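Local coordinates for protein N-isopropylammelide isopropylaminohydrolase (Burkholderia multivorans ATCC 17616, PDB 6NBO) that belongs to the amidohydrolase family of metal-dependent hydrolases and carries zinc ions in a TIM-barrel domain, at residues A[154-166]-A[182-196]. Sequence-based numbering, arbitrary orientation.
Sequences IQIVAFPQSGVLK and ADLLGGLDPCAIEGD
The carboxylate of Glu194 reaches across to the loop after strand 153-159 and grips two successive backbone N-H groups. Its OE2 takes Val164 N at 2.8 Å through the syn lone pair, while OE1 takes Leu165 N in a nearly straight bond (N-H...O angle 170°). Bent at chi2 (-71°), the Glu194 chain folds back to bring both oxygens to this loop; OE1 also accepts from a water that bonds Lys166 N. Leu165 crosses the glutamate at about a right angle and extends CD1 to Asp196 CB (3.9 Å), just before helix 197-211. Gly163 CA lies 3.4 Å from Glu194 OE2 and beside Ile193 CG2.

At the other end the carboxylate of Asp183 adds a bond beside the strand ladder: its OD2 accepts from Ile156 N at 2.8 Å on the anti lone pair and also forms a salt bridge with Arg145. Ile156 O in turn receives both Asp183 N and Leu184 N, and the parallel ladder continues from Ala158 N to Leu184 O (2.9 Å) and from Gly186 N to Ala158 O. Val157 CG2 packs obliquely on Leu184 CD1, whereas Val157 CG1, anti to its own N (chi1 -173°), lies 3.4 Å from Gly186 N.

Between these ends, the Phe159 ring turns its edge to Gly187 O (3.7 Å from CE1) and Leu188 CB, and it stacks with the zinc ligand His218. Strands 153-159 and 184-188, joined through helix 170-180, form a parallel beta-alpha-beta unit of the amidohydrolase TIM barrel, with Phe159 near the zinc site.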
ATOM      1  N   ILE A 154      -1.653   0.966   9.905  1.00 22.17           N
ATOM      2  CA  ILE A 154      -0.382   1.052   9.198  1.00 22.17           C
ATOM      3  C   ILE A 154       0.365  -0.258   9.402  1.00 25.50           C
ATOM      4  O   ILE A 154       0.664  -0.627  10.543  1.00 25.11           O
ATOM      5  CB  ILE A 154       0.465   2.251   9.672  1.00 23.36           C
ATOM      6  CG1 ILE A 154      -0.301   3.567   9.472  1.00 20.17           C
ATOM      7  CG2 ILE A 154       1.796   2.298   8.894  1.00 24.74           C
ATOM      8  CD1 ILE A 154       0.489   4.827   9.944  1.00 24.31           C
ATOM      9  N   GLN A 155       0.639  -0.966   8.301  1.00 22.84           N
ATOM     10  CA  GLN A 155       1.562  -2.094   8.292  1.00 25.48           C
ATOM     11  C   GLN A 155       2.961  -1.572   7.996  1.00 22.81           C
ATOM     12  O   GLN A 155       3.141  -0.736   7.110  1.00 23.53           O
ATOM     13  CB  GLN A 155       1.163  -3.132   7.234  1.00 20.07           C
ATOM     14  CG  GLN A 155      -0.173  -3.825   7.500  1.00 25.25           C
ATOM     15  CD  GLN A 155      -0.584  -4.741   6.353  1.00 24.71           C
ATOM     16  OE1 GLN A 155       0.026  -4.737   5.281  1.00 25.40           O
ATOM     17  NE2 GLN A 155      -1.622  -5.525   6.579  1.00 22.53           N
ATOM     18  N   ILE A 156       3.954  -2.065   8.732  1.00 21.23           N
ATOM     19  CA  ILE A 156       5.337  -1.606   8.576  1.00 20.28           C
ATOM     20  C   ILE A 156       6.201  -2.765   8.080  1.00 26.64           C
ATOM     21  O   ILE A 156       6.248  -3.823   8.720  1.00 24.62           O
ATOM     22  CB  ILE A 156       5.894  -1.047   9.897  1.00 22.35           C
ATOM     23  CG1 ILE A 156       5.168   0.260  10.275  1.00 23.24           C
ATOM     24  CG2 ILE A 156       7.402  -0.832   9.773  1.00 19.75           C
ATOM     25  CD1 ILE A 156       5.436   0.716  11.716  1.00 27.48           C
ATOM     26  N   VAL A 157       6.901  -2.551   6.963  1.00 23.85           N
ATOM     27  CA  VAL A 157       7.865  -3.501   6.419  1.00 23.34           C
ATOM     28  C   VAL A 157       9.267  -3.015   6.776  1.00 23.38           C
ATOM     29  O   VAL A 157       9.663  -1.914   6.379  1.00 23.18           O
ATOM     30  CB  VAL A 157       7.732  -3.633   4.893  1.00 21.66           C
ATOM     31  CG1 VAL A 157       8.632  -4.772   4.393  1.00 22.99           C
ATOM     32  CG2 VAL A 157       6.285  -3.865   4.483  1.00 19.65           C
ATOM     33  N   ALA A 158      10.033  -3.839   7.490  1.00 21.80           N
ATOM     34  CA  ALA A 158      11.417  -3.497   7.840  1.00 24.25           C
ATOM     35  C   ALA A 158      12.298  -3.707   6.613  1.00 23.67           C
ATOM     36  O   ALA A 158      12.563  -4.852   6.231  1.00 24.28           O
ATOM     37  CB  ALA A 158      11.891  -4.355   9.012  1.00 21.26           C
ATOM     38  N   PHE A 159      12.772  -2.613   6.007  1.00 25.70           N
ATOM     39  CA  PHE A 159      13.362  -2.642   4.664  1.00 24.23           C
ATOM     40  C   PHE A 159      14.865  -2.355   4.700  1.00 19.93           C
ATOM     41  O   PHE A 159      15.268  -1.199   4.911  1.00 23.80           O
ATOM     42  CB  PHE A 159      12.643  -1.620   3.774  1.00 24.68           C
ATOM     43  CG  PHE A 159      13.164  -1.538   2.358  1.00 22.93           C
ATOM     44  CD1 PHE A 159      13.313  -2.686   1.585  1.00 24.25           C
ATOM     45  CD2 PHE A 159      13.469  -0.305   1.790  1.00 26.58           C
ATOM     46  CE1 PHE A 159      13.785  -2.614   0.277  1.00 27.26           C
ATOM     47  CE2 PHE A 159      13.940  -0.220   0.484  1.00 28.90           C
ATOM     48  CZ  PHE A 159      14.104  -1.386  -0.272  1.00 27.92           C
ATOM     49  N   PRO A 160      15.731  -3.354   4.486  1.00 22.72           N
ATOM     50  CA  PRO A 160      17.194  -3.111   4.441  1.00 21.68           C
ATOM     51  C   PRO A 160      17.577  -2.519   3.087  1.00 26.06           C
ATOM     52  O   PRO A 160      18.081  -3.193   2.180  1.00 23.54           O
ATOM     53  CB  PRO A 160      17.770  -4.508   4.673  1.00 23.49           C
ATOM     54  CG  PRO A 160      16.745  -5.427   3.978  1.00 22.54           C
ATOM     55  CD  PRO A 160      15.386  -4.767   4.217  1.00 24.14           C
ATOM     56  N   GLN A 161      17.352  -1.199   2.981  1.00 26.61           N
ATOM     57  CA  GLN A 161      17.414  -0.513   1.693  0.52 28.94           C
ATOM     58  C   GLN A 161      18.760  -0.697   1.003  1.00 34.89           C
ATOM     59  O   GLN A 161      18.814  -0.793  -0.226  1.00 32.03           O
ATOM     60  CB  GLN A 161      17.100   0.977   1.887  0.52 30.65           C
ATOM     61  CG  GLN A 161      17.508   1.904   0.738  0.52 35.39           C
ATOM     62  CD  GLN A 161      16.551   1.861  -0.442  0.52 37.39           C
ATOM     63  OE1 GLN A 161      15.635   2.679  -0.544  0.52 29.64           O
ATOM     64  NE2 GLN A 161      16.766   0.911  -1.345  0.52 36.52           N
ATOM     65  N   SER A 162      19.849  -0.768   1.763  1.00 25.25           N
ATOM     66  CA  SER A 162      21.174  -0.907   1.178  1.00 29.74           C
ATOM     67  C   SER A 162      21.699  -2.336   1.220  1.00 29.25           C
ATOM     68  O   SER A 162      22.891  -2.544   0.978  1.00 33.24           O
ATOM     69  CB  SER A 162      22.156   0.031   1.879  1.00 34.16           C
ATOM     70  OG  SER A 162      22.226  -0.282   3.255  1.00 40.70           O
ATOM     71  N   GLY A 163      20.850  -3.313   1.523  1.00 28.31           N
ATOM     72  CA  GLY A 163      21.220  -4.714   1.474  1.00 27.10           C
ATOM     73  C   GLY A 163      21.467  -5.301   2.859  1.00 30.21           C
ATOM     74  O   GLY A 163      21.618  -4.597   3.856  1.00 27.98           O
ATOM     75  N   VAL A 164      21.519  -6.633   2.906  1.00 25.08           N
ATOM     76  CA  VAL A 164      21.709  -7.389   4.146  1.00 26.56           C
ATOM     77  C   VAL A 164      23.083  -8.055   4.203  1.00 27.61           C
ATOM     78  O   VAL A 164      23.821  -7.896   5.179  1.00 27.00           O
ATOM     79  CB  VAL A 164      20.594  -8.443   4.320  1.00 27.80           C
ATOM     80  CG1 VAL A 164      20.763  -9.181   5.659  1.00 26.43           C
ATOM     81  CG2 VAL A 164      19.239  -7.801   4.209  1.00 33.72           C
ATOM     82  N   LEU A 165      23.427  -8.840   3.175  1.00 22.39           N
ATOM     83  CA  LEU A 165      24.549  -9.770   3.292  1.00 25.93           C
ATOM     84  C   LEU A 165      25.881  -9.055   3.463  1.00 29.81           C
ATOM     85  O   LEU A 165      26.753  -9.523   4.206  1.00 30.82           O
ATOM     86  CB  LEU A 165      24.609 -10.685   2.066  1.00 25.24           C
ATOM     87  CG  LEU A 165      23.447 -11.653   1.878  1.00 26.10           C
ATOM     88  CD1 LEU A 165      23.765 -12.597   0.696  1.00 26.34           C
ATOM     89  CD2 LEU A 165      23.229 -12.435   3.156  1.00 28.22           C
ATOM     90  N   LYS A 166      26.081  -7.950   2.757  1.00 30.03           N
ATOM     91  CA  LYS A 166      27.377  -7.292   2.743  1.00 33.66           C
ATOM     92  C   LYS A 166      27.530  -6.255   3.843  1.00 31.37           C
ATOM     93  O   LYS A 166      28.552  -5.573   3.894  1.00 30.49           O
ATOM     94  CB  LYS A 166      27.616  -6.629   1.388  1.00 40.53           C
ATOM     95  CG  LYS A 166      27.647  -7.615   0.230  1.00 45.43           C
ATOM     96  CD  LYS A 166      27.999  -6.925  -1.075  1.00 53.19           C
ATOM     97  CE  LYS A 166      26.793  -6.822  -1.986  1.00 50.82           C
ATOM     98  NZ  LYS A 166      27.090  -7.400  -3.335  1.00 61.24           N
ATOM     99  N   ALA A 182       7.860  -3.849  13.766  1.00 28.47           N
ATOM    100  CA  ALA A 182       7.677  -4.012  12.332  1.00 27.12           C
ATOM    101  C   ALA A 182       6.856  -5.271  12.085  1.00 25.11           C
ATOM    102  O   ALA A 182       7.047  -6.295  12.749  1.00 31.11           O
ATOM    103  CB  ALA A 182       9.025  -4.090  11.605  1.00 25.65           C
ATOM    104  N   ASP A 183       5.908  -5.182  11.152  1.00 25.61           N
ATOM    105  CA  ASP A 183       4.999  -6.300  10.906  1.00 22.21           C
ATOM    106  C   ASP A 183       5.591  -7.324   9.949  1.00 25.93           C
ATOM    107  O   ASP A 183       5.363  -8.532  10.109  1.00 28.29           O
ATOM    108  CB  ASP A 183       3.688  -5.777  10.348  1.00 26.65           C
ATOM    109  CG  ASP A 183       3.084  -4.762  11.256  1.00 32.44           C
ATOM    110  OD1 ASP A 183       2.716  -5.156  12.365  1.00 30.80           O
ATOM    111  OD2 ASP A 183       3.085  -3.572  10.904  1.00 26.62           O
ATOM    112  N   LEU A 184       6.327  -6.856   8.952  1.00 22.66           N
ATOM    113  CA  LEU A 184       6.755  -7.682   7.832  1.00 26.47           C
ATOM    114  C   LEU A 184       8.237  -7.469   7.598  1.00 21.71           C
ATOM    115  O   LEU A 184       8.782  -6.408   7.916  1.00 22.17           O
ATOM    116  CB  LEU A 184       5.987  -7.325   6.543  1.00 21.01           C
ATOM    117  CG  LEU A 184       4.481  -7.583   6.590  1.00 28.33           C
ATOM    118  CD1 LEU A 184       3.784  -6.829   5.480  1.00 36.02           C
ATOM    119  CD2 LEU A 184       4.211  -9.067   6.464  1.00 28.27           C
ATOM    120  N   LEU A 185       8.888  -8.477   7.027  1.00 23.39           N
ATOM    121  CA  LEU A 185      10.289  -8.348   6.663  1.00 24.20           C
ATOM    122  C   LEU A 185      10.393  -7.928   5.203  1.00 23.42           C
ATOM    123  O   LEU A 185       9.716  -8.493   4.341  1.00 22.60           O
ATOM    124  CB  LEU A 185      11.032  -9.665   6.897  1.00 25.05           C
ATOM    125  CG  LEU A 185      12.550  -9.583   6.739  1.00 26.56           C
ATOM    126  CD1 LEU A 185      13.119  -8.525   7.689  1.00 24.11           C
ATOM    127  CD2 LEU A 185      13.181 -10.952   7.002  1.00 25.78           C
ATOM    128  N   GLY A 186      11.244  -6.942   4.926  1.00 19.86           N
ATOM    129  CA  GLY A 186      11.528  -6.533   3.572  1.00 19.95           C
ATOM    130  C   GLY A 186      12.894  -7.012   3.095  1.00 25.19           C
ATOM    131  O   GLY A 186      13.626  -7.707   3.789  1.00 25.27           O
ATOM    132  N   GLY A 187      13.222  -6.604   1.876  1.00 22.73           N
ATOM    133  CA  GLY A 187      14.456  -7.029   1.236  1.00 26.14           C
ATOM    134  C   GLY A 187      14.402  -6.663  -0.226  1.00 28.01           C
ATOM    135  O   GLY A 187      13.396  -6.150  -0.722  1.00 23.87           O
ATOM    136  N   LEU A 188      15.510  -6.926  -0.926  1.00 21.16           N
ATOM    137  CA  LEU A 188      15.534  -6.537  -2.328  1.00 22.42           C
ATOM    138  C   LEU A 188      16.541  -7.375  -3.101  1.00 24.48           C
ATOM    139  O   LEU A 188      17.488  -7.927  -2.537  1.00 25.23           O
ATOM    140  CB  LEU A 188      15.847  -5.048  -2.504  1.00 22.88           C
ATOM    141  CG  LEU A 188      17.259  -4.489  -2.309  1.00 28.77           C
ATOM    142  CD1 LEU A 188      17.282  -3.005  -2.689  1.00 32.60           C
ATOM    143  CD2 LEU A 188      17.742  -4.679  -0.870  1.00 28.25           C
ATOM    144  N   ASP A 189      16.289  -7.474  -4.414  1.00 25.36           N
ATOM    145  CA  ASP A 189      17.211  -7.900  -5.467  1.00 25.15           C
ATOM    146  C   ASP A 189      18.281  -8.878  -4.995  1.00 24.88           C
ATOM    147  O   ASP A 189      19.457  -8.509  -4.826  1.00 24.93           O
ATOM    148  CB  ASP A 189      17.830  -6.662  -6.094  1.00 26.71           C
ATOM    149  CG  ASP A 189      16.767  -5.694  -6.603  1.00 30.22           C
ATOM    150  OD1 ASP A 189      15.615  -6.138  -6.823  1.00 26.45           O
ATOM    151  OD2 ASP A 189      17.072  -4.501  -6.782  1.00 32.73           O
ATOM    152  N   PRO A 190      17.909 -10.148  -4.822  1.00 23.92           N
ATOM    153  CA  PRO A 190      18.861 -11.135  -4.290  1.00 26.76           C
ATOM    154  C   PRO A 190      20.094 -11.306  -5.160  1.00 25.49           C
ATOM    155  O   PRO A 190      21.160 -11.657  -4.642  1.00 25.10           O
ATOM    156  CB  PRO A 190      18.024 -12.426  -4.235  1.00 27.31           C
ATOM    157  CG  PRO A 190      16.593 -11.942  -4.162  1.00 27.55           C
ATOM    158  CD  PRO A 190      16.566 -10.715  -5.028  1.00 24.41           C
ATOM    159  N   CYS A 191      19.989 -11.061  -6.466  1.00 25.33           N
ATOM    160  CA  CYS A 191      21.164 -11.097  -7.334  1.00 24.27           C
ATOM    161  C   CYS A 191      21.855  -9.737  -7.414  1.00 25.37           C
ATOM    162  O   CYS A 191      23.042  -9.618  -7.106  1.00 25.97           O
ATOM    163  CB  CYS A 191      20.782 -11.558  -8.748  1.00 27.25           C
ATOM    164  SG  CYS A 191      20.396 -13.311  -8.904  1.00 27.19           S
ATOM    165  N   ALA A 192      21.123  -8.711  -7.848  1.00 25.37           N
ATOM    166  CA  ALA A 192      21.763  -7.451  -8.226  1.00 28.63           C
ATOM    167  C   ALA A 192      22.317  -6.708  -7.017  1.00 28.99           C
ATOM    168  O   ALA A 192      23.359  -6.047  -7.109  1.00 27.26           O
ATOM    169  CB  ALA A 192      20.770  -6.562  -8.978  1.00 31.59           C
ATOM    170  N   ILE A 193      21.629  -6.768  -5.888  1.00 24.92           N
ATOM    171  CA  ILE A 193      22.067  -6.069  -4.682  1.00 28.26           C
ATOM    172  C   ILE A 193      22.830  -6.998  -3.748  1.00 27.87           C
ATOM    173  O   ILE A 193      23.947  -6.695  -3.339  1.00 27.59           O
ATOM    174  CB  ILE A 193      20.861  -5.414  -3.974  1.00 29.37           C
ATOM    175  CG1 ILE A 193      20.306  -4.264  -4.824  1.00 29.50           C
ATOM    176  CG2 ILE A 193      21.263  -4.915  -2.575  1.00 32.21           C
ATOM    177  CD1 ILE A 193      21.225  -3.064  -4.906  1.00 32.74           C
ATOM    178  N   GLU A 194      22.263  -8.162  -3.426  1.00 24.65           N
ATOM    179  CA  GLU A 194      22.895  -9.016  -2.420  1.00 27.07           C
ATOM    180  C   GLU A 194      24.092  -9.801  -2.953  1.00 30.32           C
ATOM    181  O   GLU A 194      24.969 -10.167  -2.164  1.00 27.61           O
ATOM    182  CB  GLU A 194      21.868  -9.978  -1.823  1.00 24.30           C
ATOM    183  CG  GLU A 194      20.683  -9.257  -1.138  1.00 22.55           C
ATOM    184  CD  GLU A 194      21.083  -8.564   0.163  1.00 34.40           C
ATOM    185  OE1 GLU A 194      22.236  -8.723   0.611  1.00 31.03           O
ATOM    186  OE2 GLU A 194      20.232  -7.859   0.739  1.00 29.81           O
ATOM    187  N   GLY A 195      24.141 -10.087  -4.259  1.00 26.80           N
ATOM    188  CA  GLY A 195      25.261 -10.779  -4.878  1.00 29.00           C
ATOM    189  C   GLY A 195      25.276 -12.285  -4.697  1.00 31.83           C
ATOM    190  O   GLY A 195      25.954 -12.987  -5.457  1.00 33.61           O
ATOM    191  N   ASP A 196      24.548 -12.807  -3.717  1.00 30.00           N
ATOM    192  CA  ASP A 196      24.496 -14.243  -3.457  1.00 26.36           C
ATOM    193  C   ASP A 196      23.025 -14.526  -3.225  1.00 27.59           C
ATOM    194  O   ASP A 196      22.525 -14.410  -2.097  1.00 26.01           O
ATOM    195  CB  ASP A 196      25.361 -14.617  -2.252  1.00 28.53           C
ATOM    196  CG  ASP A 196      25.405 -16.099  -1.985  1.00 28.95           C
ATOM    197  OD1 ASP A 196      24.512 -16.826  -2.454  1.00 26.69           O
ATOM    198  OD2 ASP A 196      26.330 -16.528  -1.270  1.00 31.32           O
TER
HETATM  199  O   HOH W   1      24.368  -6.833   0.662  1.00 30.24           O